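Local coordinates for protein metal-dependent phosphohydrolase, HDOD domain-containing (Geobacter sulfurreducens, PDB 3HC1) that is of unknown function but has an HDOD domain and binds two iron ions, consistent with a metal-dependent phosphohydrolase of the HD superfamily, at residues G155-F158 against I159-R163; F198-A201 against K202-L206; D278-E281 against K282-V285; A130-I133 against A134-G138. All coordinates share one frame; numbering follows the deposited sequence.

Contact 1 (G155-F158 against I159-R163); sequences GEVF and INFFR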
loop_
_atom_site.group_PDB
_atom_site.type_symbol
_atom_site.label_atom_id
_atom_site.label_comp_id
_atom_site.label_asym_id
_atom_site.label_seq_id
_atom_site.Cartn_x
_atom_site.Cartn_y
_atom_site.Cartn_z
ATOM N N GLY A 155 -7.533 6.012 -0.743
ATOM C CA GLY A 155 -8.907 6.492 -0.630
ATOM C C GLY A 155 -9.462 6.648 0.777
ATOM O O GLY A 155 -10.288 7.540 0.991
ATOM N N GLU A 156 -9.061 5.770 1.695
ATOM C CA GLU A 156 -9.456 5.862 3.124
ATOM C C GLU A 156 -8.745 7.026 3.758
ATOM O O GLU A 156 -9.300 7.683 4.629
ATOM C CB GLU A 156 -9.104 4.610 3.948
ATOM C CG GLU A 156 -9.779 3.356 3.597
ATOM C CD GLU A 156 -11.236 3.303 4.046
ATOM O OE1 GLU A 156 -11.977 4.232 3.718
ATOM O OE2 GLU A 156 -11.618 2.323 4.713
ATOM N N VAL A 157 -7.521 7.301 3.313
ATOM C CA VAL A 157 -6.806 8.454 3.765
ATOM C C VAL A 157 -7.570 9.690 3.364
ATOM O O VAL A 157 -7.792 10.582 4.164
ATOM C CB VAL A 157 -5.344 8.528 3.229
ATOM C CG1 VAL A 157 -4.718 9.877 3.598
ATOM C CG2 VAL A 157 -4.538 7.405 3.846
ATOM N N PHE A 158 -8.026 9.720 2.123
ATOM C CA PHE A 158 -8.817 10.842 1.665
ATOM C C PHE A 158 -10.096 11.034 2.440
ATOM O O PHE A 158 -10.401 12.143 2.843
ATOM C CB PHE A 158 -9.169 10.680 0.183
ATOM C CG PHE A 158 -10.075 11.745 -0.311
ATOM C CD1 PHE A 158 -9.554 12.965 -0.679
ATOM C CD2 PHE A 158 -11.450 11.558 -0.342
ATOM C CE1 PHE A 158 -10.391 13.966 -1.118
ATOM C CE2 PHE A 158 -12.270 12.564 -0.778
ATOM C CZ PHE A 158 -11.737 13.759 -1.153
ATOM N N ILE A 159 -10.893 9.969 2.596
ATOM C CA ILE A 159 -12.170 10.107 3.253
ATOM C C ILE A 159 -11.949 10.522 4.731
ATOM O O ILE A 159 -12.706 11.356 5.256
ATOM C CB ILE A 159 -12.990 8.818 3.185
ATOM C CG1 ILE A 159 -13.274 8.440 1.719
ATOM C CG2 ILE A 159 -14.293 8.902 3.970
ATOM C CD1 ILE A 159 -13.927 7.096 1.611
ATOM N N ASN A 160 -10.944 9.899 5.367
ATOM C CA ASN A 160 -10.630 10.113 6.803
ATOM C C ASN A 160 -10.255 11.573 7.065
ATOM O O ASN A 160 -10.746 12.184 8.007
ATOM C CB ASN A 160 -9.510 9.170 7.280
ATOM C CG ASN A 160 -9.268 9.261 8.802
ATOM O OD1 ASN A 160 -10.217 9.314 9.614
ATOM N ND2 ASN A 160 -8.016 9.281 9.182
ATOM N N PHE A 161 -9.419 12.135 6.204
ATOM C CA PHE A 161 -8.862 13.476 6.430
ATOM C C PHE A 161 -9.748 14.565 5.810
ATOM O O PHE A 161 -9.768 15.701 6.293
ATOM C CB PHE A 161 -7.454 13.620 5.860
ATOM C CG PHE A 161 -6.355 12.962 6.657
ATOM C CD1 PHE A 161 -6.522 12.583 8.006
ATOM C CD2 PHE A 161 -5.105 12.784 6.056
ATOM C CE1 PHE A 161 -5.500 12.036 8.706
ATOM C CE2 PHE A 161 -4.052 12.228 6.775
ATOM C CZ PHE A 161 -4.258 11.857 8.103
ATOM N N PHE A 162 -10.458 14.225 4.728
ATOM C CA PHE A 162 -11.114 15.251 3.927
ATOM C C PHE A 162 -12.603 15.214 3.955
ATOM O O PHE A 162 -13.224 16.197 3.590
ATOM C CB PHE A 162 -10.582 15.248 2.493
ATOM C CG PHE A 162 -9.157 15.643 2.418
ATOM C CD1 PHE A 162 -8.810 16.984 2.278
ATOM C CD2 PHE A 162 -8.169 14.712 2.583
ATOM C CE1 PHE A 162 -7.480 17.369 2.248
ATOM C CE2 PHE A 162 -6.823 15.084 2.567
ATOM C CZ PHE A 162 -6.484 16.422 2.393
ATOM N N ARG A 163 -13.172 14.091 4.334
ATOM C CA ARG A 163 -14.600 13.955 4.549
ATOM C C ARG A 163 -14.807 13.285 5.911
ATOM O O ARG A 163 -15.618 12.393 6.036
ATOM C CB ARG A 163 -15.264 13.111 3.436
ATOM C CG ARG A 163 -15.130 13.677 2.029
ATOM C CD ARG A 163 -15.785 15.010 1.879
ATOM N NE ARG A 163 -17.223 14.969 2.032
ATOM C CZ ARG A 163 -18.117 14.984 1.038
ATOM N NH1 ARG A 163 -17.745 15.028 -0.246
ATOM N NH2 ARG A 163 -19.420 14.962 1.336
#

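Contact 2 (F198-A201 against K202-L206); sequences FALA and KRWSL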
loop_
_atom_site.group_PDB
_atom_site.type_symbol
_atom_site.label_atom_id
_atom_site.label_comp_id
_atom_site.label_asym_id
_atom_site.label_seq_id
_atom_site.Cartn_x
_atom_site.Cartn_y
_atom_site.Cartn_z
ATOM N N PHE A 198 -9.233 5.314 -6.575
ATOM C CA PHE A 198 -8.986 5.247 -8.063
ATOM C C PHE A 198 -9.074 6.649 -8.681
ATOM O O PHE A 198 -8.157 7.091 -9.391
ATOM C CB PHE A 198 -9.999 4.290 -8.691
ATOM C CG PHE A 198 -9.887 4.161 -10.167
ATOM C CD1 PHE A 198 -9.037 3.185 -10.729
ATOM C CD2 PHE A 198 -10.632 4.997 -11.000
ATOM C CE1 PHE A 198 -8.994 3.029 -12.109
ATOM C CE2 PHE A 198 -10.548 4.889 -12.398
ATOM C CZ PHE A 198 -9.713 3.908 -12.933
ATOM N N ALA A 199 -10.159 7.356 -8.359
ATOM C CA ALA A 199 -10.399 8.716 -8.867
ATOM C C ALA A 199 -9.249 9.622 -8.460
ATOM O O ALA A 199 -8.838 10.463 -9.215
ATOM C CB ALA A 199 -11.694 9.296 -8.293
ATOM N N LEU A 200 -8.745 9.440 -7.240
ATOM C CA LEU A 200 -7.628 10.224 -6.713
ATOM C C LEU A 200 -6.303 9.954 -7.381
ATOM O O LEU A 200 -5.609 10.869 -7.850
ATOM C CB LEU A 200 -7.519 10.087 -5.164
ATOM C CG LEU A 200 -6.511 11.014 -4.455
ATOM C CD1 LEU A 200 -6.749 12.506 -4.673
ATOM C CD2 LEU A 200 -6.475 10.692 -2.977
ATOM N N ALA A 201 -5.976 8.694 -7.505
ATOM C CA ALA A 201 -4.784 8.286 -8.194
ATOM C C ALA A 201 -4.822 8.685 -9.687
ATOM O O ALA A 201 -3.780 9.097 -10.254
ATOM C CB ALA A 201 -4.602 6.754 -8.033
ATOM N N LYS A 202 -5.997 8.619 -10.305
ATOM C CA LYS A 202 -6.164 9.097 -11.690
ATOM C C LYS A 202 -5.942 10.585 -11.779
ATOM O O LYS A 202 -5.217 11.031 -12.653
ATOM C CB LYS A 202 -7.518 8.748 -12.301
ATOM C CG LYS A 202 -7.765 7.236 -12.543
ATOM C CD LYS A 202 -6.911 6.659 -13.685
ATOM C CE LYS A 202 -7.572 6.865 -15.003
ATOM N NZ LYS A 202 -6.590 6.772 -16.082
ATOM N N ARG A 203 -6.507 11.359 -10.853
ATOM C CA ARG A 203 -6.207 12.795 -10.781
ATOM C C ARG A 203 -4.700 13.050 -10.664
ATOM O O ARG A 203 -4.180 13.957 -11.317
ATOM C CB ARG A 203 -6.974 13.491 -9.643
ATOM C CG ARG A 203 -6.327 14.788 -9.198
ATOM C CD ARG A 203 -7.126 15.543 -8.182
ATOM N NE ARG A 203 -8.232 16.132 -8.861
ATOM C CZ ARG A 203 -8.411 17.430 -9.095
ATOM N NH1 ARG A 203 -7.603 18.379 -8.634
ATOM N NH2 ARG A 203 -9.461 17.748 -9.785
ATOM N N TRP A 204 -3.984 12.227 -9.887
ATOM C CA TRP A 204 -2.564 12.405 -9.712
ATOM C C TRP A 204 -1.702 11.913 -10.860
ATOM O O TRP A 204 -0.493 11.951 -10.756
ATOM C CB TRP A 204 -2.061 11.691 -8.444
ATOM C CG TRP A 204 -2.536 12.282 -7.153
ATOM C CD1 TRP A 204 -3.062 13.519 -6.948
ATOM C CD2 TRP A 204 -2.487 11.641 -5.878
ATOM N NE1 TRP A 204 -3.363 13.684 -5.605
ATOM C CE2 TRP A 204 -3.032 12.543 -4.932
ATOM C CE3 TRP A 204 -2.077 10.378 -5.444
ATOM C CZ2 TRP A 204 -3.120 12.235 -3.578
ATOM C CZ3 TRP A 204 -2.183 10.067 -4.080
ATOM C CH2 TRP A 204 -2.709 10.986 -3.176
ATOM N N SER A 205 -2.322 11.366 -11.878
ATOM C CA SER A 205 -1.651 10.795 -13.049
ATOM C C SER A 205 -0.805 9.583 -12.766
ATOM O O SER A 205 0.158 9.336 -13.482
ATOM C CB SER A 205 -0.856 11.858 -13.780
ATOM O OG SER A 205 -1.778 12.847 -14.182
ATOM N N LEU A 206 -1.175 8.811 -11.757
ATOM C CA LEU A 206 -0.465 7.562 -11.503
ATOM C C LEU A 206 -0.824 6.498 -12.564
ATOM O O LEU A 206 -1.926 6.486 -13.063
ATOM C CB LEU A 206 -0.755 7.035 -10.126
ATOM C CG LEU A 206 -0.436 7.958 -8.963
ATOM C CD1 LEU A 206 -0.922 7.234 -7.669
ATOM C CD2 LEU A 206 1.016 8.221 -8.951
#

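Contact 3 (D278-E281 against K282-V285); sequences DFDE and KLIV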
loop_
_atom_site.group_PDB
_atom_site.type_symbol
_atom_site.label_atom_id
_atom_site.label_comp_id
_atom_site.label_asym_id
_atom_site.label_seq_id
_atom_site.Cartn_x
_atom_site.Cartn_y
_atom_site.Cartn_z
ATOM N N ASP A 278 7.283 -20.950 -9.958
ATOM C CA ASP A 278 7.069 -22.137 -9.138
ATOM C C ASP A 278 7.228 -21.726 -7.687
ATOM O O ASP A 278 8.301 -21.263 -7.271
ATOM C CB ASP A 278 8.088 -23.222 -9.492
ATOM C CG ASP A 278 7.854 -23.813 -10.869
ATOM O OD1 ASP A 278 7.134 -23.195 -11.694
ATOM O OD2 ASP A 278 8.394 -24.907 -11.132
ATOM N N PHE A 279 6.150 -21.855 -6.932
ATOM C CA PHE A 279 6.156 -21.503 -5.524
ATOM C C PHE A 279 5.183 -22.396 -4.777
ATOM O O PHE A 279 4.289 -23.015 -5.384
ATOM C CB PHE A 279 5.803 -20.021 -5.317
ATOM C CG PHE A 279 4.432 -19.636 -5.807
ATOM C CD1 PHE A 279 3.323 -19.782 -4.994
ATOM C CD2 PHE A 279 4.264 -19.089 -7.065
ATOM C CE1 PHE A 279 2.062 -19.409 -5.429
ATOM C CE2 PHE A 279 3.008 -18.693 -7.502
ATOM C CZ PHE A 279 1.912 -18.850 -6.695
ATOM N N ASP A 280 5.359 -22.447 -3.462
ATOM C CA ASP A 280 4.454 -23.165 -2.631
ATOM C C ASP A 280 3.799 -22.137 -1.698
ATOM O O ASP A 280 4.410 -21.691 -0.732
ATOM C CB ASP A 280 5.221 -24.239 -1.871
ATOM C CG ASP A 280 4.338 -25.062 -0.967
ATOM O OD1 ASP A 280 3.124 -24.798 -0.882
ATOM O OD2 ASP A 280 4.868 -25.998 -0.345
ATOM N N GLU A 281 2.544 -21.791 -1.984
ATOM C CA GLU A 281 1.816 -20.822 -1.160
ATOM C C GLU A 281 1.648 -21.294 0.306
ATOM O O GLU A 281 1.563 -20.473 1.211
ATOM C CB GLU A 281 0.473 -20.461 -1.795
ATOM C CG GLU A 281 -0.523 -21.598 -1.943
ATOM C CD GLU A 281 -0.432 -22.283 -3.301
ATOM O OE1 GLU A 281 0.695 -22.491 -3.770
ATOM O OE2 GLU A 281 -1.480 -22.575 -3.889
ATOM N N LYS A 282 1.629 -22.607 0.554
ATOM C CA LYS A 282 1.638 -23.126 1.936
ATOM C C LYS A 282 2.867 -22.648 2.720
ATOM O O LYS A 282 2.754 -22.160 3.842
ATOM C CB LYS A 282 1.587 -24.659 1.964
ATOM C CG LYS A 282 0.263 -25.261 1.465
ATOM C CD LYS A 282 0.235 -26.789 1.642
ATOM C CE LYS A 282 1.146 -27.525 0.613
ATOM N NZ LYS A 282 1.783 -28.827 1.094
ATOM N N LEU A 283 4.043 -22.764 2.125
ATOM C CA LEU A 283 5.286 -22.324 2.793
ATOM C C LEU A 283 5.373 -20.798 2.909
ATOM O O LEU A 283 5.895 -20.287 3.896
ATOM C CB LEU A 283 6.509 -22.866 2.069
ATOM C CG LEU A 283 6.541 -24.404 2.031
ATOM C CD1 LEU A 283 7.706 -24.910 1.138
ATOM C CD2 LEU A 283 6.599 -25.021 3.446
ATOM N N ILE A 284 4.856 -20.080 1.916
ATOM C CA ILE A 284 4.808 -18.615 1.994
ATOM C C ILE A 284 3.897 -18.149 3.138
ATOM O O ILE A 284 4.287 -17.293 3.903
ATOM C CB ILE A 284 4.353 -17.922 0.679
ATOM C CG1 ILE A 284 5.272 -18.296 -0.504
ATOM C CG2 ILE A 284 4.297 -16.353 0.858
ATOM C CD1 ILE A 284 4.730 -17.877 -1.852
ATOM N N VAL A 285 2.685 -18.692 3.241
ATOM C CA VAL A 285 1.808 -18.334 4.341
ATOM C C VAL A 285 2.493 -18.665 5.675
ATOM O O VAL A 285 2.494 -17.852 6.597
ATOM C CB VAL A 285 0.444 -19.026 4.266
ATOM C CG1 VAL A 285 -0.359 -18.755 5.599
ATOM C CG2 VAL A 285 -0.319 -18.512 3.089
#

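Contact 4 (A130-I133 against A134-G138); sequences AKLI and AERTG. With GOL (glycerol), chain H.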
loop_
_atom_site.group_PDB
_atom_site.type_symbol
_atom_site.label_atom_id
_atom_site.label_comp_id
_atom_site.label_asym_id
_atom_site.label_seq_id
_atom_site.Cartn_x
_atom_site.Cartn_y
_atom_site.Cartn_z
ATOM N N ALA A 130 3.206 -7.467 0.591
ATOM C CA ALA A 130 3.011 -7.638 -0.842
ATOM C C ALA A 130 4.371 -7.764 -1.562
ATOM O O ALA A 130 4.493 -8.579 -2.470
ATOM C CB ALA A 130 2.216 -6.543 -1.414
ATOM N N LYS A 131 5.368 -7.011 -1.122
ATOM C CA LYS A 131 6.679 -7.116 -1.720
ATOM C C LYS A 131 7.278 -8.471 -1.432
ATOM O O LYS A 131 7.824 -9.071 -2.357
ATOM C CB LYS A 131 7.629 -6.027 -1.307
ATOM C CG LYS A 131 8.852 -5.960 -2.250
ATOM C CD LYS A 131 9.875 -4.963 -1.794
ATOM C CE LYS A 131 11.109 -4.976 -2.717
ATOM N NZ LYS A 131 12.245 -4.165 -2.163
ATOM N N LEU A 132 7.167 -8.960 -0.177
ATOM C CA LEU A 132 7.703 -10.290 0.180
ATOM C C LEU A 132 7.147 -11.354 -0.769
ATOM O O LEU A 132 7.913 -12.214 -1.277
ATOM C CB LEU A 132 7.397 -10.670 1.628
ATOM C CG LEU A 132 8.131 -9.919 2.741
ATOM C CD1 LEU A 132 7.420 -10.134 4.076
ATOM C CD2 LEU A 132 9.621 -10.316 2.807
ATOM N N ILE A 133 5.826 -11.286 -1.025
ATOM C CA ILE A 133 5.197 -12.191 -1.952
ATOM C C ILE A 133 5.772 -12.079 -3.385
ATOM O O ILE A 133 6.007 -13.124 -4.063
ATOM C CB ILE A 133 3.666 -12.089 -1.905
ATOM C CG1 ILE A 133 3.175 -12.505 -0.501
ATOM C CG2 ILE A 133 3.037 -12.983 -3.009
ATOM C CD1 ILE A 133 1.844 -11.966 -0.104
ATOM N N ALA A 134 5.996 -10.842 -3.845
ATOM C CA ALA A 134 6.583 -10.582 -5.134
ATOM C C ALA A 134 7.911 -11.337 -5.242
ATOM O O ALA A 134 8.172 -12.040 -6.202
ATOM C CB ALA A 134 6.862 -9.150 -5.269
ATOM N N GLU A 135 8.729 -11.165 -4.230
ATOM C CA GLU A 135 10.024 -11.828 -4.153
ATOM C C GLU A 135 9.914 -13.352 -4.158
ATOM O O GLU A 135 10.593 -14.019 -4.948
ATOM C CB GLU A 135 10.812 -11.296 -2.938
ATOM C CG GLU A 135 11.150 -9.794 -3.104
ATOM C CD GLU A 135 11.693 -9.123 -1.841
ATOM O OE1 GLU A 135 11.447 -9.599 -0.716
ATOM O OE2 GLU A 135 12.377 -8.097 -2.000
ATOM N N ARG A 136 9.024 -13.912 -3.335
ATOM C CA ARG A 136 8.904 -15.369 -3.246
ATOM C C ARG A 136 8.306 -16.035 -4.471
ATOM O O ARG A 136 8.487 -17.244 -4.676
ATOM C CB ARG A 136 8.072 -15.807 -2.020
ATOM C CG ARG A 136 8.647 -15.416 -0.695
ATOM C CD ARG A 136 9.984 -16.052 -0.380
ATOM N NE ARG A 136 10.464 -15.483 0.872
ATOM C CZ ARG A 136 11.147 -14.348 1.003
ATOM N NH1 ARG A 136 11.535 -13.641 -0.055
ATOM N NH2 ARG A 136 11.460 -13.917 2.220
ATOM N N THR A 137 7.609 -15.276 -5.300
ATOM C CA THR A 137 6.962 -15.844 -6.471
ATOM C C THR A 137 7.747 -15.494 -7.733
ATOM O O THR A 137 7.314 -15.804 -8.839
ATOM C CB THR A 137 5.497 -15.363 -6.559
ATOM O OG1 THR A 137 5.449 -13.924 -6.679
ATOM C CG2 THR A 137 4.675 -15.848 -5.333
ATOM N N GLY A 138 8.876 -14.812 -7.563
ATOM C CA GLY A 138 9.781 -14.458 -8.671
ATOM C C GLY A 138 9.326 -13.305 -9.545
ATOM O O GLY A 138 9.767 -13.187 -10.707
HETATM C C1 GOL H . 13.664 -5.752 0.477
HETATM O O1 GOL H . 12.491 -5.587 -0.243
HETATM C C2 GOL H . 13.461 -5.084 1.825
HETATM O O2 GOL H . 14.765 -4.727 2.258
HETATM C C3 GOL H . 12.567 -3.845 1.712
HETATM O O3 GOL H . 11.164 -4.088 1.730
#

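Contact 1 (G155-F158 against I159-R163)
G155 hands its carbonyl to I159 N at the start of the last two turns of helix 154-162, and the CG1 branch of I159 lies against the same oxygen, G155 O to I159 CG1 3.2 Å. E156 bonds N160 N through its backbone, while its bent side chain brings E156 OE1 to within 4.1 Å of I159 CD1. That carboxylate lies beside H193, a ligand of the second iron, and close to the carboxylate of E185. V157 stands alongside F161 and points the same way, V157 CG1 lying 3.8 Å from F161 CD2 and nearly as close to CE2. F158 carries most of the packing. With CG anti to N (chi1 175°), its ring swings toward the following turn, where F162 CB sits over one face, 4.1 Å from the F158 centroid. The two rings are nearly parallel, at 12°, but slid so far apart that they barely overlap. F158 O takes the amide N of F162 at 2.8 Å and also lies in the plane of the F162 ring, at its edge. Apolar packing and main-chain bonds thus hold this turn, with the one acidic group turned toward the iron site.

Contact 2 (F198-A201 against K202-L206)
L200 and W204 meet one turn apart, the leucine slanting across one face of the indole. L200 CG stands 3.9 Å from the centroid of the six-membered ring of W204 and 20° off its normal, a CH-pi contact. The two methyls divide the face between them: L200 CD1 lies over the NE1 side, 3.7 Å from W204 NE1, whereas CD2 reaches CZ2 and CH2. The indole N-H is used elsewhere, on the carbonyl of P27, which should help to fix the rotation of the ring while the leucine packs on its face.

F198 and K202 are arranged differently. They run side by side in the same direction, and K202 CG rests above one face of the phenyl ring, 3.6 Å from F198 CE2 and displaced toward the rim. The lysine chain bends at chi2 (-71°) and again at chi3, curling CD and CE past F198 CZ before the ammonium group turns to a salt bridge with E208. Only the aliphatic part of K202 therefore serves the ring.

Beyond the last helical turn, L206 points back toward the helix, and its CD1 meets A201 CB at 3.7 Å. The amide N of L206 bonds A201 O at 3.0 Å, and S205 N bonds K202 O. S205 has positive phi (65°), with which the chain leaves the helix. These two bonds and the apolar A201–L206 contact make a Schellman motif, closing helix 193-203 of the all-helical HDOD domain before helix 208-216 begins.

Contact 3 (D278-E281 against K282-V285)
K282 meets D280 through its backbone amide: K282 N lies 3.0 Å from D280 OD1, but the N-H...O angle is only 130° and the bond is weak. The aspartate reaches it because its CG is anti to the backbone N (chi1 -180°), which turns the carboxylate toward the first turn of the helix. K282 CB also lies against D280 OD1, at 3.2 Å, and the side chain crosses the carboxylate at a slant. K282 NZ stays 4.4 Å from D280 OD2, beyond a salt bridge, although the opposite charges should still attract weakly.

L283 approaches the other carboxylate oxygen: its CG and CD1 both pack on D280 OD2, with L283 CG at 3.3 Å. D280 is thus the N-cap of helix 281-302, one oxygen serving an amide at the helix start and the other lying on leucine carbons. A negative group in this place would probably also be steadied by the helix dipole.

I284 donates its amide to D280 O, in the carbonyl plane. Its side chain extends back past the cap, CG1 lying beside the same oxygen, and ends with I284 CD1 3.9 Å from F279 CD1, approaching that ring obliquely. W267 of helix 266-273 touches I284 as well, and R271 of that helix lies against the F279 ring as a cation-pi partner and forms a salt bridge with E281.

V285 continues the helix with an almost straight bond (172°) from V285 N to E281 O, 2.9 Å away, while its CG2 methyl rests 3.3 Å from the same E281 oxygen.

Contact 4 (A130-I133 against A134-G138)
K131 and E135 cross one turn apart near the C-terminal end of helix 116-136, which closes in a Schellman motif where G138 takes a positive phi and its N bonds E135 O. From CB the lysine runs fully extended, with CG anti to the backbone N (chi1 -164°). K131 CG passes 4.1 Å from E135 OE2; K131 CD runs beside a glycerol, probably from the crystallisation liquor, whose O1 is too close to the lysine for its place to be certain. K131 CE comes nearer the glutamate, 3.4 Å from E135 OE2. At the tip, K131 NZ forms a salt bridge with E96 of helix 82-108, while E135 OE2 is reached only over a long 3.9 Å.

On another side of the helix, the R136 tip goes on to a salt bridge with E287 of helix 281-302. A130 and I133 pack on helix 229-243, which supplies the iron ligand D238. I133 CG2 and T137 CG2 come to 4.0 Å. The last turn is gripped twice at one acceptor: T137 N, at 3.0 Å, and T137 OG1, at 2.8 Å, both donate to I133 O, reaching it from opposite faces of the carbonyl plane.

Along the chain contact 4 comes first, then contacts 1, 2 and 3, and all are local, within a helix or at its end, in an all-helical protein. Contacts 1 and 2, on helices 154-162 and 193-203, have centres 14 Å apart and touch where F158 CB meets L200 CD2 at 4.2 Å. Contacts 3 and 4 form the other pair, centres 10 Å apart: F279, just before helix 281-302, and I284 in its first turn pack on R136 and T137 at the end of helix 116-136. Contact 1 lies across the chain's centre from that pair, about 29 Å from contact 4 between centres. Helices 116-136 and 193-203 supply the iron ligands H122 and H193, and E156 of helix 154-162 lies beside H193.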